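Beta-ketothiolase BktB (Ralstonia eutropha, PDB 4NZS) catalyses the condensation of acetyl-CoA with a second acetyl-CoA or with propionyl-CoA, giving beta-ketoacyl-CoA precursors for polyhydroxyalkanoate synthesis. Local coordinates at residues Y130-A135 and A144-M149; Y379-M384 and G391-F396; V165-V170 and G246-G251. One frame throughout, in Å; residues are numbered along the deposited sequence.

Contact 1 (Y130-A135 and A144-M149); sequences YLAPAA and AGLVDM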
loop_
_atom_site.group_PDB
_atom_site.type_symbol
_atom_site.label_atom_id
_atom_site.label_comp_id
_atom_site.label_asym_id
_atom_site.label_seq_id
_atom_site.Cartn_x
_atom_site.Cartn_y
_atom_site.Cartn_z
ATOM N N TYR A 130 -4.531 -1.838 7.775
ATOM C CA TYR A 130 -4.994 -0.758 6.961
ATOM C C TYR A 130 -5.511 -1.258 5.603
ATOM O O TYR A 130 -4.858 -2.102 4.967
ATOM C CB TYR A 130 -3.824 0.138 6.711
ATOM C CG TYR A 130 -3.422 0.862 7.951
ATOM C CD1 TYR A 130 -2.645 0.268 8.942
ATOM C CD2 TYR A 130 -3.863 2.133 8.156
ATOM C CE1 TYR A 130 -2.291 0.992 10.065
ATOM C CE2 TYR A 130 -3.533 2.832 9.277
ATOM C CZ TYR A 130 -2.777 2.286 10.225
ATOM O OH TYR A 130 -2.534 3.071 11.308
ATOM N N LEU A 131 -6.675 -0.769 5.161
ATOM C CA LEU A 131 -7.194 -1.089 3.826
ATOM C C LEU A 131 -6.728 -0.012 2.923
ATOM O O LEU A 131 -6.555 1.101 3.377
ATOM C CB LEU A 131 -8.716 -1.005 3.708
ATOM C CG LEU A 131 -9.660 -1.480 4.790
ATOM C CD1 LEU A 131 -11.083 -1.124 4.355
ATOM C CD2 LEU A 131 -9.469 -2.969 4.940
ATOM N N ALA A 132 -6.557 -0.338 1.648
ATOM C CA ALA A 132 -6.274 0.642 0.602
ATOM C C ALA A 132 -7.438 0.617 -0.318
ATOM O O ALA A 132 -7.501 -0.265 -1.164
ATOM C CB ALA A 132 -5.034 0.280 -0.169
ATOM N N PRO A 133 -8.367 1.569 -0.140
ATOM C CA PRO A 133 -9.650 1.432 -0.811
ATOM C C PRO A 133 -9.536 1.670 -2.289
ATOM O O PRO A 133 -10.333 1.197 -3.035
ATOM C CB PRO A 133 -10.515 2.509 -0.139
ATOM C CG PRO A 133 -9.560 3.441 0.553
ATOM C CD PRO A 133 -8.292 2.741 0.775
ATOM N N ALA A 134 -8.515 2.370 -2.729
ATOM C CA ALA A 134 -8.335 2.634 -4.147
ATOM C C ALA A 134 -7.317 1.715 -4.845
ATOM O O ALA A 134 -6.924 1.960 -5.983
ATOM C CB ALA A 134 -7.917 4.103 -4.351
ATOM N N ALA A 135 -6.896 0.642 -4.210
ATOM C CA ALA A 135 -5.892 -0.209 -4.880
ATOM C C ALA A 135 -6.466 -1.046 -6.015
ATOM O O ALA A 135 -5.764 -1.363 -6.932
ATOM C CB ALA A 135 -5.219 -1.092 -3.877
ATOM N N ALA A 144 -4.156 9.623 -1.791
ATOM C CA ALA A 144 -5.119 8.618 -1.452
ATOM C C ALA A 144 -4.797 8.090 -0.060
ATOM O O ALA A 144 -3.854 8.547 0.599
ATOM C CB ALA A 144 -5.068 7.513 -2.481
ATOM N N GLY A 145 -5.572 7.106 0.358
ATOM C CA GLY A 145 -5.705 6.770 1.728
ATOM C C GLY A 145 -5.375 5.358 2.046
ATOM O O GLY A 145 -5.458 4.448 1.218
ATOM N N LEU A 146 -5.026 5.203 3.304
ATOM C CA LEU A 146 -4.773 3.947 3.914
ATOM C C LEU A 146 -5.572 4.034 5.173
ATOM O O LEU A 146 -5.209 4.781 6.085
ATOM C CB LEU A 146 -3.293 3.874 4.206
ATOM C CG LEU A 146 -2.585 2.669 3.599
ATOM C CD1 LEU A 146 -3.140 2.246 2.232
ATOM C CD2 LEU A 146 -1.101 2.990 3.537
ATOM N N VAL A 147 -6.689 3.329 5.206
ATOM C CA VAL A 147 -7.645 3.436 6.309
ATOM C C VAL A 147 -7.284 2.492 7.433
ATOM O O VAL A 147 -7.070 1.305 7.181
ATOM C CB VAL A 147 -9.038 3.068 5.806
ATOM C CG1 VAL A 147 -10.038 2.978 6.951
ATOM C CG2 VAL A 147 -9.487 4.071 4.749
ATOM N N ASP A 148 -7.233 3.028 8.659
ATOM C CA ASP A 148 -7.059 2.247 9.894
ATOM C C ASP A 148 -8.332 1.503 10.286
ATOM O O ASP A 148 -9.301 2.080 10.678
ATOM C CB ASP A 148 -6.596 3.145 11.016
ATOM C CG ASP A 148 -6.267 2.409 12.264
ATOM O OD1 ASP A 148 -6.589 1.198 12.354
ATOM O OD2 ASP A 148 -5.617 3.013 13.174
ATOM N N MET A 149 -8.296 0.186 10.230
ATOM C CA MET A 149 -9.516 -0.619 10.309
ATOM C C MET A 149 -9.956 -0.794 11.736
ATOM O O MET A 149 -11.141 -1.014 12.053
ATOM C CB MET A 149 -9.240 -1.987 9.649
ATOM C CG MET A 149 -10.485 -2.668 9.125
ATOM S SD MET A 149 -11.354 -1.616 7.945
ATOM C CE MET A 149 -12.843 -2.488 7.527
#
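Tyr130 lays its ring obliquely against Asp148, its partner in a non-hydrogen-bonded antiparallel pair, with CE2 of Tyr130 3.5 Å from CB of Asp148. The ring and the carboxylate are turned 37° against each other, and their polar ends find partners across a subunit boundary: Tyr130 OH bonds to Gly142 O, and Asp148 OD2 to Gly142 N, of the third subunit. With CG of Asp148 anti to its own N (chi1 -174°), the carboxylate is carried along the ring toward the hydroxyl end. OD1 of Asp148 forms a salt bridge with Arg136 of the second subunit and weakly caps Met150 N and Leu151 N, at the start of the helix that follows. Leu146 sits at the edge of the Tyr130 ring through its backbone, while its CD1 lies 3.6 Å from CB of Ala132.

On the face carrying Leu131 and Val147, the isobutyl group of Leu131 meets the thioether of Met149, CG of Leu131 being 3.6 Å from SD of Met149. A bend at chi2 (57°) turns the Met149 chain so that SD rests near CG and both methyls of Leu131. Farther along, Pro133 CD abuts Gly145 O at 3.3 Å. Two backbone bonds fix the Leu131–Val147 pair: Leu131 N to Val147 O and Val147 N to Leu131 O, both 2.9 Å. Tyr130, Leu131 and Ala132 pair with a strand of the second subunit, and Ala144 and Leu146 with one of the third. The whole is a short antiparallel beta hairpin projecting from the thiolase body, its strands continued across both interfaces, as in the tetramerisation loop of tetrameric thiolases.

Contact 2 (Y379-M384 and G391-F396); sequences YALVTM and GIAAIF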
loop_
_atom_site.group_PDB
_atom_site.type_symbol
_atom_site.label_atom_id
_atom_site.label_comp_id
_atom_site.label_asym_id
_atom_site.label_seq_id
_atom_site.Cartn_x
_atom_site.Cartn_y
_atom_site.Cartn_z
ATOM N N TYR A 379 -25.867 -18.449 41.032
ATOM C CA TYR A 379 -26.227 -17.691 39.801
ATOM C C TYR A 379 -25.210 -16.588 39.338
ATOM O O TYR A 379 -24.497 -15.993 40.156
ATOM C CB TYR A 379 -27.651 -17.115 39.912
ATOM C CG TYR A 379 -28.725 -18.093 40.397
ATOM C CD1 TYR A 379 -28.517 -19.483 40.403
ATOM C CD2 TYR A 379 -29.969 -17.623 40.832
ATOM C CE1 TYR A 379 -29.502 -20.359 40.849
ATOM C CE2 TYR A 379 -30.957 -18.495 41.271
ATOM C CZ TYR A 379 -30.717 -19.859 41.272
ATOM O OH TYR A 379 -31.685 -20.729 41.705
ATOM N N ALA A 380 -25.182 -16.331 38.017
ATOM C CA ALA A 380 -24.097 -15.571 37.335
ATOM C C ALA A 380 -24.523 -14.771 36.078
ATOM O O ALA A 380 -25.233 -15.290 35.219
ATOM C CB ALA A 380 -22.978 -16.524 36.963
ATOM N N LEU A 381 -24.053 -13.520 35.982
ATOM C CA LEU A 381 -24.411 -12.597 34.894
ATOM C C LEU A 381 -23.225 -11.976 34.141
ATOM O O LEU A 381 -22.467 -11.169 34.684
ATOM C CB LEU A 381 -25.261 -11.441 35.413
ATOM C CG LEU A 381 -25.447 -10.247 34.442
ATOM C CD1 LEU A 381 -26.382 -10.584 33.302
ATOM C CD2 LEU A 381 -25.975 -9.021 35.157
ATOM N N VAL A 382 -23.146 -12.300 32.857
ATOM C CA VAL A 382 -22.249 -11.639 31.945
ATOM C C VAL A 382 -23.099 -10.854 30.964
ATOM O O VAL A 382 -24.114 -11.331 30.456
ATOM C CB VAL A 382 -21.301 -12.616 31.171
ATOM C CG1 VAL A 382 -19.978 -12.803 31.909
ATOM C CG2 VAL A 382 -21.937 -13.977 30.943
ATOM N N THR A 383 -22.656 -9.636 30.707
ATOM C CA THR A 383 -23.244 -8.815 29.680
ATOM C C THR A 383 -22.205 -7.809 29.190
ATOM O O THR A 383 -21.152 -7.608 29.804
ATOM C CB THR A 383 -24.442 -8.083 30.269
ATOM O OG1 THR A 383 -25.089 -7.311 29.252
ATOM C CG2 THR A 383 -23.967 -7.170 31.395
ATOM N N MET A 384 -22.498 -7.170 28.074
ATOM C CA MET A 384 -21.714 -6.016 27.642
ATOM C C MET A 384 -22.504 -5.207 26.628
ATOM O O MET A 384 -23.485 -5.726 26.031
ATOM C CB MET A 384 -20.366 -6.434 27.014
ATOM C CG MET A 384 -20.489 -7.259 25.733
ATOM S SD MET A 384 -20.080 -8.955 26.129
ATOM C CE MET A 384 -20.299 -9.838 24.632
ATOM N N GLY A 391 -26.808 -4.468 22.967
ATOM C CA GLY A 391 -26.454 -5.022 24.273
ATOM C C GLY A 391 -26.629 -6.532 24.179
ATOM O O GLY A 391 -27.427 -7.005 23.365
ATOM N N ILE A 392 -25.859 -7.308 24.956
ATOM C CA ILE A 392 -26.100 -8.772 25.050
ATOM C C ILE A 392 -25.967 -9.203 26.472
ATOM O O ILE A 392 -25.303 -8.508 27.254
ATOM C CB ILE A 392 -25.167 -9.633 24.135
ATOM C CG1 ILE A 392 -25.823 -11.012 23.812
ATOM C CG2 ILE A 392 -23.771 -9.781 24.753
ATOM C CD1 ILE A 392 -25.267 -11.744 22.591
ATOM N N ALA A 393 -26.607 -10.340 26.810
ATOM C CA ALA A 393 -26.558 -10.893 28.172
ATOM C C ALA A 393 -26.929 -12.348 28.247
ATOM O O ALA A 393 -27.847 -12.815 27.585
ATOM C CB ALA A 393 -27.487 -10.136 29.075
ATOM N N ALA A 394 -26.241 -13.056 29.122
ATOM C CA ALA A 394 -26.653 -14.382 29.489
ATOM C C ALA A 394 -26.503 -14.535 30.983
ATOM O O ALA A 394 -25.804 -13.736 31.645
ATOM C CB ALA A 394 -25.796 -15.399 28.772
ATOM N N ILE A 395 -27.185 -15.541 31.528
ATOM C CA ILE A 395 -26.943 -15.927 32.920
ATOM C C ILE A 395 -26.817 -17.438 33.040
ATOM O O ILE A 395 -27.486 -18.184 32.317
ATOM C CB ILE A 395 -28.000 -15.372 33.905
ATOM C CG1 ILE A 395 -29.416 -15.658 33.427
ATOM C CG2 ILE A 395 -27.879 -13.866 34.059
ATOM C CD1 ILE A 395 -30.307 -16.085 34.556
ATOM N N PHE A 396 -25.930 -17.853 33.944
ATOM C CA PHE A 396 -25.651 -19.257 34.210
ATOM C C PHE A 396 -25.792 -19.545 35.679
ATOM O O PHE A 396 -25.830 -18.636 36.525
ATOM C CB PHE A 396 -24.221 -19.617 33.854
ATOM C CG PHE A 396 -23.771 -19.067 32.547
ATOM C CD1 PHE A 396 -23.326 -17.755 32.458
ATOM C CD2 PHE A 396 -23.802 -19.850 31.404
ATOM C CE1 PHE A 396 -22.907 -17.235 31.255
ATOM C CE2 PHE A 396 -23.383 -19.334 30.200
ATOM C CZ PHE A 396 -22.931 -18.027 30.130
#
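The strands 379-384 and 391-396 run antiparallel at 162°, their axes approaching to 4.6 Å, with pairs from Ala380–Phe396 to Met384–Ile392. They form the beta hairpin near the C-terminus of the thiolase fold, flanked in the central sheet by strands 319-322 and 280-289. The bonds from Ile392 N to Met384 O (3.0 Å) and from Ala394 N to Val382 O are both close to straight; the one from Ala380 N to Phe396 O is weak.

On the face bearing Val382, CG2 of that residue meets the Phe396 ring edge-on, in its plane, 3.4 Å from CE1. Phe396 CG is anti to its carbonyl carbon (chi1 -45°), which leans the ring back along the hairpin to Val382. Farther along the same face, Met384 and Ile392 lie side by side pointing the same way, and the thioether methyl CE of Met384 presses closely on Ile392 CG2 at 3.5 Å. The Met384 side chain comes about 5 Å from that of Cys95, probably the residue that carries the acyl-thioester intermediate, so this end of the hairpin borders the probable catalytic centre.

The face with Leu381 and Thr383 packs against helix 299-310, at Thr303. Here CD1 of Leu381 comes across Ile395, 3.7 Å from its CG2. OG1 of Thr383 is modelled only 2.3 Å from Ile392 O, too short for its geometry to be trusted; the same carbonyl oxygen, Ile392 O, accepts Met384 N at 3.2 Å.

Contact 3 (V165-V170 and G246-G251); sequences VTAENV and GTVTAG
A helix-to-loop junction of the thiolase N-terminal family region is made here, where a glutamate on helix 163-173 receives backbone N-H groups from the loop between strands 217-219 and 257-267. Glu168 reaches Thr247 and Val248 with its carboxylate and runs alongside their side chains, which point the other way. The Glu168 chain is bent at chi2 (-61°), which folds its carboxylate over toward the loop. OE2 of Glu168 is held by two N-H groups arriving from opposite faces of the carboxylate plane: Thr247 N, on the syn side at 2.8 Å, and Val248 N, from above the plane at 3.0 Å. The second bond is nearly straight, 175° at the hydrogen.

OE1 of Glu168 uses its syn lone pair for the hydroxyl of Thr247, OG1 being 2.8 Å away. That hydroxyl is gripped a second time by Gln181 of helix 178-197, so the loop is tied to two helices at one residue. Together the donors fix the rotation of the carboxylate and would be expected to favour its ionised form.

Beside this polar cluster Val248 points toward helix 163-173, with helix 327-336 touching it and Ala167 through Ala328. CG2 of Val248 lies close beside OE1 of Glu168, at 3.2 Å, and packs on the methyl CB of Ala167 at 3.7 Å.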
loop_
_atom_site.group_PDB
_atom_site.type_symbol
_atom_site.label_atom_id
_atom_site.label_comp_id
_atom_site.label_asym_id
_atom_site.label_seq_id
_atom_site.Cartn_x
_atom_site.Cartn_y
_atom_site.Cartn_z
ATOM N N VAL A 165 -16.893 8.962 22.304
ATOM C CA VAL A 165 -17.835 10.051 22.174
ATOM C C VAL A 165 -19.184 9.605 22.718
ATOM O O VAL A 165 -19.803 10.327 23.494
ATOM C CB VAL A 165 -17.964 10.552 20.733
ATOM C CG1 VAL A 165 -19.033 11.630 20.669
ATOM C CG2 VAL A 165 -16.627 11.079 20.231
ATOM N N THR A 166 -19.624 8.398 22.359
ATOM C CA THR A 166 -20.860 7.885 22.931
ATOM C C THR A 166 -20.730 7.727 24.437
ATOM O O THR A 166 -21.736 7.657 25.149
ATOM C CB THR A 166 -21.365 6.554 22.300
ATOM O OG1 THR A 166 -20.615 5.438 22.773
ATOM C CG2 THR A 166 -21.313 6.610 20.835
ATOM N N ALA A 167 -19.508 7.638 24.938
ATOM C CA ALA A 167 -19.340 7.472 26.381
ATOM C C ALA A 167 -19.782 8.745 27.119
ATOM O O ALA A 167 -20.705 8.701 27.934
ATOM C CB ALA A 167 -17.912 7.122 26.715
ATOM N N GLU A 168 -19.156 9.871 26.774
ATOM C CA GLU A 168 -19.574 11.186 27.258
ATOM C C GLU A 168 -21.088 11.237 27.335
ATOM O O GLU A 168 -21.654 11.620 28.357
ATOM C CB GLU A 168 -19.042 12.308 26.358
ATOM C CG GLU A 168 -17.525 12.340 26.177
ATOM C CD GLU A 168 -16.768 12.537 27.471
ATOM O OE1 GLU A 168 -17.350 12.208 28.505
ATOM O OE2 GLU A 168 -15.600 13.010 27.473
ATOM N N ASN A 169 -21.747 10.792 26.276
ATOM C CA ASN A 169 -23.215 10.871 26.217
ATOM C C ASN A 169 -23.932 10.174 27.376
ATOM O O ASN A 169 -24.898 10.696 27.934
ATOM C CB ASN A 169 -23.738 10.331 24.883
ATOM C CG ASN A 169 -23.464 11.261 23.732
ATOM O OD1 ASN A 169 -22.878 12.335 23.907
ATOM N ND2 ASN A 169 -23.864 10.840 22.523
ATOM N N VAL A 170 -23.455 8.994 27.727
ATOM C CA VAL A 170 -24.117 8.181 28.718
ATOM C C VAL A 170 -23.669 8.670 30.063
ATOM O O VAL A 170 -24.415 8.592 31.041
ATOM C CB VAL A 170 -23.801 6.686 28.509
ATOM C CG1 VAL A 170 -24.187 5.836 29.710
ATOM C CG2 VAL A 170 -24.559 6.186 27.303
ATOM N N GLY A 246 -14.995 17.562 28.692
ATOM C CA GLY A 246 -14.547 16.190 28.642
ATOM C C GLY A 246 -14.575 15.474 29.980
ATOM O O GLY A 246 -14.275 16.043 31.027
ATOM N N THR A 247 -14.959 14.209 29.965
ATOM C CA THR A 247 -14.730 13.387 31.149
ATOM C C THR A 247 -13.927 12.131 30.802
ATOM O O THR A 247 -13.107 11.697 31.595
ATOM C CB THR A 247 -16.036 13.061 31.929
ATOM O OG1 THR A 247 -16.779 12.036 31.257
ATOM C CG2 THR A 247 -16.912 14.313 32.110
ATOM N N VAL A 248 -14.113 11.570 29.613
ATOM C CA VAL A 248 -13.528 10.276 29.309
ATOM C C VAL A 248 -12.060 10.417 28.877
ATOM O O VAL A 248 -11.730 11.261 28.045
ATOM C CB VAL A 248 -14.370 9.548 28.241
ATOM C CG1 VAL A 248 -13.775 8.199 27.889
ATOM C CG2 VAL A 248 -15.812 9.369 28.711
ATOM N N THR A 249 -11.202 9.566 29.454
ATOM C CA THR A 249 -9.742 9.569 29.238
ATOM C C THR A 249 -9.184 8.216 28.685
ATOM O O THR A 249 -9.912 7.226 28.507
ATOM C CB THR A 249 -8.974 9.856 30.569
ATOM O OG1 THR A 249 -9.183 8.786 31.517
ATOM C CG2 THR A 249 -9.406 11.162 31.202
ATOM N N ALA A 250 -7.879 8.186 28.439
ATOM C CA ALA A 250 -7.162 6.925 28.216
ATOM C C ALA A 250 -7.237 6.065 29.486
ATOM O O ALA A 250 -7.584 4.865 29.434
ATOM C CB ALA A 250 -5.725 7.217 27.838
ATOM N N GLY A 251 -6.944 6.709 30.623
ATOM C CA GLY A 251 -7.021 6.101 31.944
ATOM C C GLY A 251 -8.319 5.383 32.279
ATOM O O GLY A 251 -8.281 4.283 32.859
#

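In the fold
Contact 1 comes first along the chain, contact 3 next and contact 2 last, each closing before the following one opens. Contacts 1 and 3 both belong to the N-terminal thiolase region, yet their centres are 28 Å apart; contact 2 lies in the C-terminal region, 37 Å from contact 1 between centres and across the middle of the chain from it. None touches another, the closest being contacts 2 and 3, about 11 Å between nearest atoms. Contact 2 belongs to the large mixed sheet, and contact 3 ties a loop to a helix farther out. Contact 1 reaches away to other subunits, so it serves the subunit interfaces, while contact 2 lies beside the probable catalytic site.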